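Local coordinates for protein CDC25-like phosphatase YCH1 (Saccharomyces cerevisiae, PDB 3FS5) that acts as a protein phosphatase of the Cdc25 type, built on a single rhodanese-like domain, at residues T15-W20 and E31-V36; R19-G24 and G46-G51. One frame throughout, in Å; residues are numbered along the deposited sequence.

Contact 1: residues T15-W20 and E31-V36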
ATOM      1  N   THR A  15      -0.277  -3.087  12.972  1.00 21.93           N
ATOM      2  CA  THR A  15       0.784  -3.003  13.974  1.00 21.80           C
ATOM      3  C   THR A  15       2.168  -3.237  13.372  1.00 20.54           C
ATOM      4  O   THR A  15       3.141  -2.621  13.800  1.00 19.72           O
ATOM      5  CB  THR A  15       0.560  -4.014  15.136  1.00 24.34           C
ATOM      6  OG1 THR A  15       0.446  -5.342  14.613  1.00 26.01           O
ATOM      7  CG2 THR A  15      -0.710  -3.672  15.900  1.00 24.97           C
ATOM      8  N   GLU A  16       2.267  -4.121  12.381  1.00 20.81           N
ATOM      9  CA  GLU A  16       3.563  -4.377  11.760  1.00 20.73           C
ATOM     10  C   GLU A  16       3.970  -3.237  10.824  1.00 20.88           C
ATOM     11  O   GLU A  16       5.142  -2.879  10.760  1.00 20.71           O
ATOM     12  CB  GLU A  16       3.566  -5.709  11.001  1.00 25.52           C
ATOM     13  CG  GLU A  16       4.953  -6.066  10.467  1.00 34.37           C
ATOM     14  CD  GLU A  16       5.129  -7.546  10.155  1.00 39.49           C
ATOM     15  OE1 GLU A  16       6.267  -7.938   9.807  1.00 42.21           O
ATOM     16  OE2 GLU A  16       4.144  -8.311  10.257  1.00 41.52           O
ATOM     17  N   LEU A  17       3.014  -2.665  10.095  1.00 18.32           N
ATOM     18  CA  LEU A  17       3.343  -1.552   9.209  1.00 17.80           C
ATOM     19  C   LEU A  17       3.798  -0.373  10.060  1.00 17.75           C
ATOM     20  O   LEU A  17       4.760   0.314   9.725  1.00 16.87           O
ATOM     21  CB  LEU A  17       2.130  -1.127   8.369  1.00 16.37           C
ATOM     22  CG  LEU A  17       2.325   0.147   7.536  1.00 16.35           C
ATOM     23  CD1 LEU A  17       3.536  -0.008   6.617  1.00 15.57           C
ATOM     24  CD2 LEU A  17       1.064   0.429   6.722  1.00 16.97           C
ATOM     25  N   HIS A  18       3.105  -0.147  11.168  1.00 16.83           N
ATOM     26  CA  HIS A  18       3.451   0.954  12.053  1.00 18.51           C
ATOM     27  C   HIS A  18       4.884   0.798  12.550  1.00 17.32           C
ATOM     28  O   HIS A  18       5.620   1.775  12.657  1.00 17.87           O
ATOM     29  CB  HIS A  18       2.472   1.006  13.235  1.00 19.08           C
ATOM     30  CG  HIS A  18       2.836   2.023  14.269  1.00 21.96           C
ATOM     31  ND1 HIS A  18       3.655   1.734  15.338  1.00 23.55           N
ATOM     32  CD2 HIS A  18       2.533   3.338  14.370  1.00 24.14           C
ATOM     33  CE1 HIS A  18       3.843   2.827  16.053  1.00 24.73           C
ATOM     34  NE2 HIS A  18       3.174   3.816  15.487  1.00 25.38           N
ATOM     35  N   ARG A  19       5.281  -0.433  12.843  1.00 17.61           N
ATOM     36  CA  ARG A  19       6.634  -0.693  13.313  1.00 19.55           C
ATOM     37  C   ARG A  19       7.625  -0.350  12.200  1.00 19.82           C
ATOM     38  O   ARG A  19       8.648   0.289  12.447  1.00 20.65           O
ATOM     39  CB  ARG A  19       6.780  -2.160  13.726  1.00 22.09           C
ATOM     40  CG  ARG A  19       8.120  -2.488  14.364  1.00 28.19           C
ATOM     41  CD  ARG A  19       8.184  -3.940  14.830  1.00 32.93           C
ATOM     42  NE  ARG A  19       9.530  -4.300  15.275  1.00 40.95           N
ATOM     43  CZ  ARG A  19      10.071  -3.937  16.437  1.00 44.00           C
ATOM     44  NH1 ARG A  19      11.308  -4.316  16.737  1.00 44.59           N
ATOM     45  NH2 ARG A  19       9.375  -3.210  17.305  1.00 45.78           N
ATOM     46  N   TRP A  20       7.315  -0.765  10.971  1.00 17.13           N
ATOM     47  CA  TRP A  20       8.178  -0.470   9.827  1.00 18.54           C
ATOM     48  C   TRP A  20       8.338   1.036   9.645  1.00 17.72           C
ATOM     49  O   TRP A  20       9.412   1.523   9.284  1.00 16.46           O
ATOM     50  CB  TRP A  20       7.584  -1.035   8.530  1.00 17.22           C
ATOM     51  CG  TRP A  20       7.598  -2.525   8.408  1.00 18.29           C
ATOM     52  CD1 TRP A  20       7.958  -3.434   9.364  1.00 17.77           C
ATOM     53  CD2 TRP A  20       7.223  -3.283   7.252  1.00 18.79           C
ATOM     54  NE1 TRP A  20       7.829  -4.712   8.870  1.00 17.79           N
ATOM     55  CE2 TRP A  20       7.380  -4.647   7.577  1.00 17.96           C
ATOM     56  CE3 TRP A  20       6.771  -2.941   5.971  1.00 19.30           C
ATOM     57  CZ2 TRP A  20       7.101  -5.671   6.666  1.00 19.98           C
ATOM     58  CZ3 TRP A  20       6.494  -3.964   5.063  1.00 21.31           C
ATOM     59  CH2 TRP A  20       6.661  -5.311   5.420  1.00 17.98           C
ATOM     60  N   GLU A  31      14.616  -3.820   4.557  1.00 27.91           N
ATOM     61  CA  GLU A  31      14.373  -3.335   3.205  1.00 24.67           C
ATOM     62  C   GLU A  31      13.400  -2.158   3.223  1.00 23.53           C
ATOM     63  O   GLU A  31      12.668  -1.948   4.193  1.00 23.36           O
ATOM     64  CB  GLU A  31      13.789  -4.451   2.334  1.00 24.64           C
ATOM     65  CG  GLU A  31      14.647  -5.693   2.240  1.00 24.83           C
ATOM     66  CD  GLU A  31      14.018  -6.762   1.368  1.00 24.74           C
ATOM     67  OE1 GLU A  31      12.849  -7.117   1.617  1.00 22.48           O
ATOM     68  OE2 GLU A  31      14.693  -7.248   0.436  1.00 23.66           O
ATOM     69  N   PRO A  32      13.382  -1.368   2.142  1.00 21.97           N
ATOM     70  CA  PRO A  32      12.479  -0.220   2.069  1.00 18.96           C
ATOM     71  C   PRO A  32      11.059  -0.663   1.730  1.00 19.14           C
ATOM     72  O   PRO A  32      10.832  -1.793   1.280  1.00 15.83           O
ATOM     73  CB  PRO A  32      13.104   0.630   0.970  1.00 18.87           C
ATOM     74  CG  PRO A  32      13.636  -0.399   0.034  1.00 19.38           C
ATOM     75  CD  PRO A  32      14.274  -1.413   0.968  1.00 22.08           C
ATOM     76  N   PHE A  33      10.098   0.224   1.949  1.00 17.55           N
ATOM     77  CA  PHE A  33       8.709  -0.099   1.650  1.00 17.06           C
ATOM     78  C   PHE A  33       8.016   1.134   1.083  1.00 16.52           C
ATOM     79  O   PHE A  33       8.515   2.247   1.211  1.00 14.19           O
ATOM     80  CB  PHE A  33       7.994  -0.578   2.924  1.00 16.87           C
ATOM     81  CG  PHE A  33       7.912   0.468   4.007  1.00 19.36           C
ATOM     82  CD1 PHE A  33       6.877   1.399   4.019  1.00 21.45           C
ATOM     83  CD2 PHE A  33       8.892   0.547   4.992  1.00 19.54           C
ATOM     84  CE1 PHE A  33       6.820   2.392   4.995  1.00 24.34           C
ATOM     85  CE2 PHE A  33       8.846   1.536   5.975  1.00 22.50           C
ATOM     86  CZ  PHE A  33       7.809   2.462   5.976  1.00 22.05           C
ATOM     87  N   GLN A  34       6.878   0.924   0.433  1.00 16.65           N
ATOM     88  CA  GLN A  34       6.110   2.021  -0.133  1.00 16.01           C
ATOM     89  C   GLN A  34       4.628   1.681  -0.099  1.00 15.94           C
ATOM     90  O   GLN A  34       4.201   0.661  -0.642  1.00 14.63           O
ATOM     91  CB  GLN A  34       6.526   2.305  -1.579  1.00 15.36           C
ATOM     92  CG  GLN A  34       5.692   3.417  -2.220  1.00 16.85           C
ATOM     93  CD  GLN A  34       5.822   4.744  -1.478  1.00 16.71           C
ATOM     94  OE1 GLN A  34       4.824   5.403  -1.168  1.00 20.30           O
ATOM     95  NE2 GLN A  34       7.053   5.146  -1.203  1.00 14.47           N
ATOM     96  N   VAL A  35       3.850   2.545   0.542  1.00 15.66           N
ATOM     97  CA  VAL A  35       2.413   2.353   0.657  1.00 16.02           C
ATOM     98  C   VAL A  35       1.695   2.928  -0.558  1.00 15.38           C
ATOM     99  O   VAL A  35       1.969   4.056  -0.973  1.00 16.60           O
ATOM    100  CB  VAL A  35       1.862   3.049   1.932  1.00 15.25           C
ATOM    101  CG1 VAL A  35       0.335   2.990   1.953  1.00 15.56           C
ATOM    102  CG2 VAL A  35       2.435   2.386   3.173  1.00 15.40           C
ATOM    103  N   VAL A  36       0.789   2.143  -1.133  1.00 14.68           N
ATOM    104  CA  VAL A  36       0.003   2.598  -2.277  1.00 15.21           C
ATOM    105  C   VAL A  36      -1.476   2.512  -1.900  1.00 15.52           C
ATOM    106  O   VAL A  36      -2.028   1.421  -1.729  1.00 16.08           O
ATOM    107  CB  VAL A  36       0.253   1.736  -3.536  1.00 15.38           C
ATOM    108  CG1 VAL A  36      -0.543   2.296  -4.726  1.00 15.25           C
ATOM    109  CG2 VAL A  36       1.740   1.721  -3.866  1.00 15.85           C
TER

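Contact 2: residues R19-G24 and G46-G51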
ATOM      1  N   ARG A  19       5.281  -0.433  12.843  1.00 17.61           N
ATOM      2  CA  ARG A  19       6.634  -0.693  13.313  1.00 19.55           C
ATOM      3  C   ARG A  19       7.625  -0.350  12.200  1.00 19.82           C
ATOM      4  O   ARG A  19       8.648   0.289  12.447  1.00 20.65           O
ATOM      5  CB  ARG A  19       6.780  -2.160  13.726  1.00 22.09           C
ATOM      6  CG  ARG A  19       8.120  -2.488  14.364  1.00 28.19           C
ATOM      7  CD  ARG A  19       8.184  -3.940  14.830  1.00 32.93           C
ATOM      8  NE  ARG A  19       9.530  -4.300  15.275  1.00 40.95           N
ATOM      9  CZ  ARG A  19      10.071  -3.937  16.437  1.00 44.00           C
ATOM     10  NH1 ARG A  19      11.308  -4.316  16.737  1.00 44.59           N
ATOM     11  NH2 ARG A  19       9.375  -3.210  17.305  1.00 45.78           N
ATOM     12  N   TRP A  20       7.315  -0.765  10.971  1.00 17.13           N
ATOM     13  CA  TRP A  20       8.178  -0.470   9.827  1.00 18.54           C
ATOM     14  C   TRP A  20       8.338   1.036   9.645  1.00 17.72           C
ATOM     15  O   TRP A  20       9.412   1.523   9.284  1.00 16.46           O
ATOM     16  CB  TRP A  20       7.584  -1.035   8.530  1.00 17.22           C
ATOM     17  CG  TRP A  20       7.598  -2.525   8.408  1.00 18.29           C
ATOM     18  CD1 TRP A  20       7.958  -3.434   9.364  1.00 17.77           C
ATOM     19  CD2 TRP A  20       7.223  -3.283   7.252  1.00 18.79           C
ATOM     20  NE1 TRP A  20       7.829  -4.712   8.870  1.00 17.79           N
ATOM     21  CE2 TRP A  20       7.380  -4.647   7.577  1.00 17.96           C
ATOM     22  CE3 TRP A  20       6.771  -2.941   5.971  1.00 19.30           C
ATOM     23  CZ2 TRP A  20       7.101  -5.671   6.666  1.00 19.98           C
ATOM     24  CZ3 TRP A  20       6.494  -3.964   5.063  1.00 21.31           C
ATOM     25  CH2 TRP A  20       6.661  -5.311   5.420  1.00 17.98           C
ATOM     26  N   MET A  21       7.255   1.773   9.863  1.00 16.24           N
ATOM     27  CA  MET A  21       7.297   3.220   9.703  1.00 17.90           C
ATOM     28  C   MET A  21       8.167   3.874  10.773  1.00 19.83           C
ATOM     29  O   MET A  21       8.909   4.815  10.488  1.00 19.96           O
ATOM     30  CB  MET A  21       5.876   3.787   9.723  1.00 17.99           C
ATOM     31  CG  MET A  21       5.084   3.425   8.465  1.00 20.92           C
ATOM     32  SD  MET A  21       3.372   3.986   8.456  1.00 23.05           S
ATOM     33  CE  MET A  21       3.593   5.737   8.147  1.00 20.04           C
ATOM     34  N   GLN A  22       8.085   3.361  11.998  1.00 19.01           N
ATOM     35  CA  GLN A  22       8.884   3.888  13.101  1.00 22.58           C
ATOM     36  C   GLN A  22      10.379   3.677  12.838  1.00 23.15           C
ATOM     37  O   GLN A  22      11.191   4.563  13.100  1.00 24.39           O
ATOM     38  CB  GLN A  22       8.499   3.198  14.417  1.00 22.98           C
ATOM     39  CG  GLN A  22       7.118   3.568  14.961  1.00 25.89           C
ATOM     40  CD  GLN A  22       7.067   4.978  15.528  1.00 29.31           C
ATOM     41  OE1 GLN A  22       7.247   5.955  14.806  1.00 33.30           O
ATOM     42  NE2 GLN A  22       6.827   5.085  16.830  1.00 27.40           N
ATOM     43  N   GLU A  23      10.736   2.505  12.315  1.00 23.54           N
ATOM     44  CA  GLU A  23      12.135   2.175  12.034  1.00 25.05           C
ATOM     45  C   GLU A  23      12.662   2.696  10.702  1.00 25.89           C
ATOM     46  O   GLU A  23      13.871   2.867  10.534  1.00 23.89           O
ATOM     47  CB  GLU A  23      12.337   0.658  12.086  1.00 26.41           C
ATOM     48  CG  GLU A  23      12.050   0.048  13.439  1.00 30.72           C
ATOM     49  CD  GLU A  23      12.417  -1.417  13.503  1.00 33.72           C
ATOM     50  OE1 GLU A  23      11.821  -2.218  12.754  1.00 38.65           O
ATOM     51  OE2 GLU A  23      13.305  -1.771  14.305  1.00 38.04           O
ATOM     52  N   GLY A  24      11.764   2.926   9.749  1.00 24.73           N
ATOM     53  CA  GLY A  24      12.183   3.426   8.453  1.00 24.75           C
ATOM     54  C   GLY A  24      12.490   2.335   7.441  1.00 25.46           C
ATOM     55  O   GLY A  24      12.932   2.619   6.330  1.00 26.40           O
ATOM     56  N   GLY A  46      -8.438  11.211   5.499  1.00 19.25           N
ATOM     57  CA  GLY A  46      -7.181  10.791   6.090  1.00 17.58           C
ATOM     58  C   GLY A  46      -6.487   9.694   5.299  1.00 17.75           C
ATOM     59  O   GLY A  46      -7.136   8.901   4.612  1.00 17.31           O
ATOM     60  N   HIS A  47      -5.162   9.649   5.397  1.00 16.77           N
ATOM     61  CA  HIS A  47      -4.373   8.645   4.692  1.00 18.08           C
ATOM     62  C   HIS A  47      -3.047   8.401   5.398  1.00 18.75           C
ATOM     63  O   HIS A  47      -2.628   9.187   6.248  1.00 18.35           O
ATOM     64  CB  HIS A  47      -4.136   9.080   3.242  1.00 18.48           C
ATOM     65  CG  HIS A  47      -3.557  10.455   3.110  1.00 21.11           C
ATOM     66  ND1 HIS A  47      -2.203  10.705   3.167  1.00 23.07           N
ATOM     67  CD2 HIS A  47      -4.155  11.660   2.951  1.00 20.42           C
ATOM     68  CE1 HIS A  47      -1.991  12.005   3.050  1.00 21.29           C
ATOM     69  NE2 HIS A  47      -3.159  12.607   2.918  1.00 22.56           N
ATOM     70  N   ILE A  48      -2.389   7.304   5.048  1.00 17.27           N
ATOM     71  CA  ILE A  48      -1.121   6.962   5.664  1.00 18.27           C
ATOM     72  C   ILE A  48      -0.028   7.895   5.155  1.00 19.44           C
ATOM     73  O   ILE A  48       0.084   8.141   3.954  1.00 20.76           O
ATOM     74  CB  ILE A  48      -0.779   5.488   5.381  1.00 18.72           C
ATOM     75  CG1 ILE A  48      -1.875   4.602   5.995  1.00 17.26           C
ATOM     76  CG2 ILE A  48       0.611   5.140   5.930  1.00 18.53           C
ATOM     77  CD1 ILE A  48      -1.689   3.109   5.765  1.00 17.79           C
ATOM     78  N   LYS A  49       0.763   8.425   6.083  1.00 20.06           N
ATOM     79  CA  LYS A  49       1.835   9.357   5.755  1.00 22.69           C
ATOM     80  C   LYS A  49       2.844   8.796   4.756  1.00 21.64           C
ATOM     81  O   LYS A  49       3.279   7.646   4.868  1.00 21.73           O
ATOM     82  CB  LYS A  49       2.558   9.782   7.040  1.00 25.70           C
ATOM     83  CG  LYS A  49       3.598  10.881   6.859  1.00 30.21           C
ATOM     84  CD  LYS A  49       4.259  11.218   8.194  1.00 35.63           C
ATOM     85  CE  LYS A  49       5.338  12.285   8.045  1.00 39.20           C
ATOM     86  NZ  LYS A  49       4.784  13.566   7.521  1.00 42.46           N
ATOM     87  N   ASP A  50       3.206   9.628   3.784  1.00 21.21           N
ATOM     88  CA  ASP A  50       4.165   9.283   2.739  1.00 21.70           C
ATOM     89  C   ASP A  50       3.702   8.215   1.742  1.00 21.38           C
ATOM     90  O   ASP A  50       4.493   7.746   0.926  1.00 21.47           O
ATOM     91  CB  ASP A  50       5.503   8.858   3.355  1.00 24.79           C
ATOM     92  CG  ASP A  50       6.100   9.930   4.257  1.00 30.33           C
ATOM     93  OD1 ASP A  50       5.946  11.133   3.951  1.00 28.87           O
ATOM     94  OD2 ASP A  50       6.734   9.565   5.269  1.00 33.87           O
ATOM     95  N   GLY A  51       2.430   7.826   1.799  1.00 20.15           N
ATOM     96  CA  GLY A  51       1.940   6.838   0.850  1.00 19.07           C
ATOM     97  C   GLY A  51       1.595   7.497  -0.479  1.00 19.55           C
ATOM     98  O   GLY A  51       1.509   8.720  -0.549  1.00 19.09           O
TER

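Contact 1: residues T15-W20 and E31-V36
The phenyl ring of F33 overlaps the root of the W20 side chain and the carbonyl beyond it. CE2 of F33 lies 3.8 Å from W20 CB and 3.4 Å from W20 O, while W20 CE3 approaches F33 CB to 4.0 Å. The two rings meet obliquely, planes 44° apart and centroids 6.0 Å apart (six-membered ring of W20). F33 reaches this place because its CG sits between the backbone N and the carbonyl carbon (chi1 63°), while W20 CG stands beside its own N. One turn earlier L17 turns both methyls to the strand: CD1 comes within 4.4 Å of F33 CE1 and CD2 within 4.3 Å of V35 CG2. No hydrogen bond crosses; apart from the ring's approach to the W20 carbonyl, the contact is apolar. Replacing F33 by an alanine is likely to leave W20 CB and L17 CD1 without their aromatic neighbour and open a gap between helix and strand. Helix 14-23 thus lies over strand 33-37 of the parallel sheet, where L17 and W20 also touch I87 of strand 84-88, W119 meets W20 edge-to-face, and W128 of helix 124-132 adjoins L17.

Contact 2: residues R19-G24 and G46-G51
A type II beta turn, I48 to G51, that begins on the last residue of strand 47-48 meets helix 14-23 through a single helical side chain, M21. Its terminal methyl does most of the touching: CE rests 3.8 Å from I48 CG2, and SD is 3.9 Å from I48 CG2 as well. CE also lies 3.8 Å from K49 O, the carbonyl of the turn's second residue, and 4.3 Å from K49 CB. M21 extends from the helix with chi2 near 180° and then turns about the CG-SD bond (chi3 75°), which swings CE to the turn. I48 offers its CG2 branch, which stands anti to its backbone N. K49 contributes its carbonyl and the CB of its side chain, whose end leads away from the helix. No hydrogen bond joins the segments; the turn closes through G51 N to I48 O, at 3.2 Å. W128 of helix 124-132 touches both M21 and I48, and V138 adds to the methionine's surroundings. Backbone hydrogen bonds between H47 and A140 pair strand 47-48 antiparallel with 139-140, and K49 with V138 continues the pairing, a small ribbon beside the parallel sheet of this rhodanese/Cdc25-like alpha/beta domain.

Overall arrangement
Both contacts use helix 14-23 and share R19 and W20 within their ranges, and their centres lie about 6 Å apart. Contact 1 is the larger, 198 Å² against 98 Å², is formed mostly by buried residues, and sets the helix on the main parallel sheet with aromatic and branched aliphatic groups. Contact 2 is only partly buried and ties the end of the helix to a turn through the unbranched methionine side chain, with exposed K49 at its border. They touch directly, F33 CZ lying 3.8 Å from M21 CG and V35 CB 3.9 Å from G51 CA. Strands 33-37 and 47-48 follow each other in the chain, so one helix covers successive elements of it.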